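Local coordinates for geranyltranstransferase (IspA) (Helicobacter pylori, PDB 3LLW), which probably acts as a magnesium-dependent prenyltransferase of isoprenoid biosynthesis, in the FPP/GGPP synthase family, at residues Gly219-Leu224 and Gln269-Glu274. Residues are numbered along the deposited sequence; the frame is centred on the assembly and turned at random.
Sequences GLKMGL and QTLKTE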
ATOM      1  N   GLY A 219       3.509 -19.369 -13.216  1.00 51.29           N
ATOM      2  CA  GLY A 219       2.908 -19.017 -11.936  1.00 48.52           C
ATOM      3  C   GLY A 219       1.407 -18.909 -11.966  1.00 48.66           C
ATOM      4  O   GLY A 219       0.733 -19.347 -11.031  1.00 53.11           O
ATOM      5  N   LEU A 220       0.883 -18.336 -13.044  1.00 46.78           N
ATOM      6  CA  LEU A 220      -0.557 -18.274 -13.261  1.00 50.07           C
ATOM      7  C   LEU A 220      -1.170 -19.672 -13.316  1.00 53.71           C
ATOM      8  O   LEU A 220      -2.216 -19.928 -12.697  1.00 54.28           O
ATOM      9  CB  LEU A 220      -0.869 -17.510 -14.549  1.00 43.73           C
ATOM     10  CG  LEU A 220      -1.494 -16.111 -14.537  1.00 48.85           C
ATOM     11  CD1 LEU A 220      -1.080 -15.250 -13.350  1.00 41.41           C
ATOM     12  CD2 LEU A 220      -1.197 -15.392 -15.858  1.00 54.57           C
ATOM     13  N   LYS A 221      -0.502 -20.568 -14.046  1.00 55.72           N
ATOM     14  CA  LYS A 221      -0.968 -21.940 -14.230  1.00 55.32           C
ATOM     15  C   LYS A 221      -0.859 -22.730 -12.940  1.00 49.57           C
ATOM     16  O   LYS A 221      -1.769 -23.467 -12.567  1.00 51.28           O
ATOM     17  CB  LYS A 221      -0.171 -22.625 -15.333  1.00 59.36           C
ATOM     18  CG  LYS A 221      -0.947 -23.678 -16.085  1.00 67.01           C
ATOM     19  CD  LYS A 221      -0.080 -24.344 -17.149  1.00 75.88           C
ATOM     20  CE  LYS A 221      -0.792 -24.376 -18.490  1.00 83.07           C
ATOM     21  NZ  LYS A 221      -2.268 -24.636 -18.356  1.00 86.07           N
ATOM     22  N   MET A 222       0.249 -22.548 -12.244  1.00 45.71           N
ATOM     23  CA  MET A 222       0.479 -23.235 -10.989  1.00 49.78           C
ATOM     24  C   MET A 222      -0.427 -22.721  -9.853  1.00 52.10           C
ATOM     25  O   MET A 222      -0.826 -23.490  -8.978  1.00 46.63           O
ATOM     26  CB  MET A 222       1.942 -23.107 -10.609  1.00 52.10           C
ATOM     27  CG  MET A 222       2.284 -23.764  -9.311  1.00 62.80           C
ATOM     28  SD  MET A 222       3.007 -22.516  -8.257  1.00 66.44           S
ATOM     29  CE  MET A 222       4.490 -22.187  -9.213  1.00 53.36           C
ATOM     30  N   GLY A 223      -0.742 -21.426  -9.882  1.00 49.09           N
ATOM     31  CA  GLY A 223      -1.622 -20.811  -8.905  1.00 49.28           C
ATOM     32  C   GLY A 223      -3.043 -21.305  -9.036  1.00 49.72           C
ATOM     33  O   GLY A 223      -3.741 -21.477  -8.035  1.00 52.58           O
ATOM     34  N   LEU A 224      -3.471 -21.525 -10.279  1.00 51.52           N
ATOM     35  CA  LEU A 224      -4.748 -22.176 -10.549  1.00 50.93           C
ATOM     36  C   LEU A 224      -4.736 -23.585  -9.974  1.00 50.76           C
ATOM     37  O   LEU A 224      -5.646 -23.974  -9.227  1.00 48.46           O
ATOM     38  CB  LEU A 224      -5.037 -22.219 -12.049  1.00 48.39           C
ATOM     39  CG  LEU A 224      -6.342 -22.891 -12.503  1.00 56.76           C
ATOM     40  CD1 LEU A 224      -7.577 -22.194 -11.907  1.00 49.72           C
ATOM     41  CD2 LEU A 224      -6.422 -22.934 -14.032  1.00 54.00           C
ATOM     42  N   GLN A 269      -5.363 -33.389 -11.359  1.00 60.63           N
ATOM     43  CA  GLN A 269      -4.412 -34.344 -11.946  1.00 61.95           C
ATOM     44  C   GLN A 269      -3.934 -33.978 -13.353  1.00 58.76           C
ATOM     45  O   GLN A 269      -2.745 -34.091 -13.639  1.00 57.87           O
ATOM     46  CB  GLN A 269      -4.959 -35.782 -11.942  1.00 68.34           C
ATOM     47  CG  GLN A 269      -5.494 -36.328 -10.591  1.00 83.85           C
ATOM     48  CD  GLN A 269      -4.627 -36.000  -9.370  1.00 93.90           C
ATOM     49  OE1 GLN A 269      -3.401 -36.176  -9.384  1.00 95.78           O
ATOM     50  NE2 GLN A 269      -5.274 -35.540  -8.298  1.00 91.52           N
ATOM     51  N   THR A 270      -4.834 -33.534 -14.229  1.00 56.50           N
ATOM     52  CA  THR A 270      -4.392 -33.144 -15.577  1.00 57.47           C
ATOM     53  C   THR A 270      -3.614 -31.823 -15.577  1.00 57.26           C
ATOM     54  O   THR A 270      -2.666 -31.666 -16.350  1.00 59.09           O
ATOM     55  CB  THR A 270      -5.531 -33.141 -16.647  1.00 56.26           C
ATOM     56  OG1 THR A 270      -6.438 -32.056 -16.410  1.00 61.44           O
ATOM     57  CG2 THR A 270      -6.293 -34.466 -16.651  1.00 52.98           C
ATOM     58  N   LEU A 271      -3.996 -30.889 -14.705  1.00 56.71           N
ATOM     59  CA  LEU A 271      -3.232 -29.642 -14.534  1.00 55.27           C
ATOM     60  C   LEU A 271      -1.840 -29.892 -13.970  1.00 56.39           C
ATOM     61  O   LEU A 271      -0.853 -29.345 -14.490  1.00 51.26           O
ATOM     62  CB  LEU A 271      -3.971 -28.644 -13.642  1.00 58.98           C
ATOM     63  CG  LEU A 271      -4.888 -27.615 -14.291  1.00 55.89           C
ATOM     64  CD1 LEU A 271      -5.504 -26.794 -13.190  1.00 61.93           C
ATOM     65  CD2 LEU A 271      -4.145 -26.720 -15.291  1.00 57.73           C
ATOM     66  N   LYS A 272      -1.781 -30.722 -12.918  1.00 52.61           N
ATOM     67  CA  LYS A 272      -0.533 -31.210 -12.303  1.00 57.84           C
ATOM     68  C   LYS A 272       0.456 -31.609 -13.372  1.00 62.34           C
ATOM     69  O   LYS A 272       1.582 -31.111 -13.412  1.00 67.69           O
ATOM     70  CB  LYS A 272      -0.822 -32.466 -11.492  1.00 58.85           C
ATOM     71  CG  LYS A 272      -0.418 -32.441 -10.037  1.00 70.12           C
ATOM     72  CD  LYS A 272      -1.597 -32.034  -9.164  1.00 63.47           C
ATOM     73  CE  LYS A 272      -1.629 -32.798  -7.841  1.00 66.24           C
ATOM     74  NZ  LYS A 272      -2.229 -34.156  -7.955  1.00 69.15           N
ATOM     75  N   THR A 273      -0.008 -32.515 -14.235  1.00 66.15           N
ATOM     76  CA  THR A 273       0.762 -33.107 -15.316  1.00 67.27           C
ATOM     77  C   THR A 273       1.250 -32.009 -16.234  1.00 65.40           C
ATOM     78  O   THR A 273       2.440 -31.913 -16.495  1.00 68.39           O
ATOM     79  CB  THR A 273      -0.100 -34.140 -16.112  1.00 69.78           C
ATOM     80  OG1 THR A 273      -0.366 -35.277 -15.282  1.00 62.94           O
ATOM     81  CG2 THR A 273       0.601 -34.594 -17.395  1.00 67.10           C
ATOM     82  N   GLU A 274       0.313 -31.171 -16.672  1.00 62.48           N
ATOM     83  CA  GLU A 274       0.566 -30.060 -17.573  1.00 62.32           C
ATOM     84  C   GLU A 274       1.612 -29.089 -17.015  1.00 63.30           C
ATOM     85  O   GLU A 274       2.514 -28.652 -17.740  1.00 62.98           O
ATOM     86  CB  GLU A 274      -0.753 -29.334 -17.812  1.00 64.26           C
ATOM     87  CG  GLU A 274      -0.803 -28.491 -19.058  1.00 74.19           C
ATOM     88  CD  GLU A 274      -2.127 -27.778 -19.208  1.00 78.40           C
ATOM     89  OE1 GLU A 274      -3.088 -28.128 -18.486  1.00 77.32           O
ATOM     90  OE2 GLU A 274      -2.208 -26.861 -20.050  1.00 81.88           O
TER
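Lys221 and Leu224 meet Glu274 and Leu271 where two antiparallel helices, 209-236 and 261-279, pack side by side in the mainly helical prenyl synthase fold, away from the magnesium-binding Asp94 and Asp100. The short segments run at 153° to each other, their axes 9.9 Å apart at closest approach. The apolar part is small: Leu224 and Leu271 cross at about a right angle, with Leu271 CD1 lying 4.1 Å from Leu224 CG and equally near its CD2. Branched leucine ends suit this place because they offer methyl groups for van der Waals contact between the helices, and Leu271 also touches Cys225, the residue after Leu224.

At the more exposed edge the contact turns ionic. Glu274 starts with CG anti to the backbone N (chi1 -159°) and stays extended, which carries its carboxylate across to Lys221, whose long chain bends near its end to meet it. Both residues have the length to span helices this far apart while keeping their charges near solvent. The ammonium sits above the carboxylate plane, 70° out of it, with Lys221 NZ 2.8 Å from Glu274 OE2 in a hydrogen-bonded salt bridge.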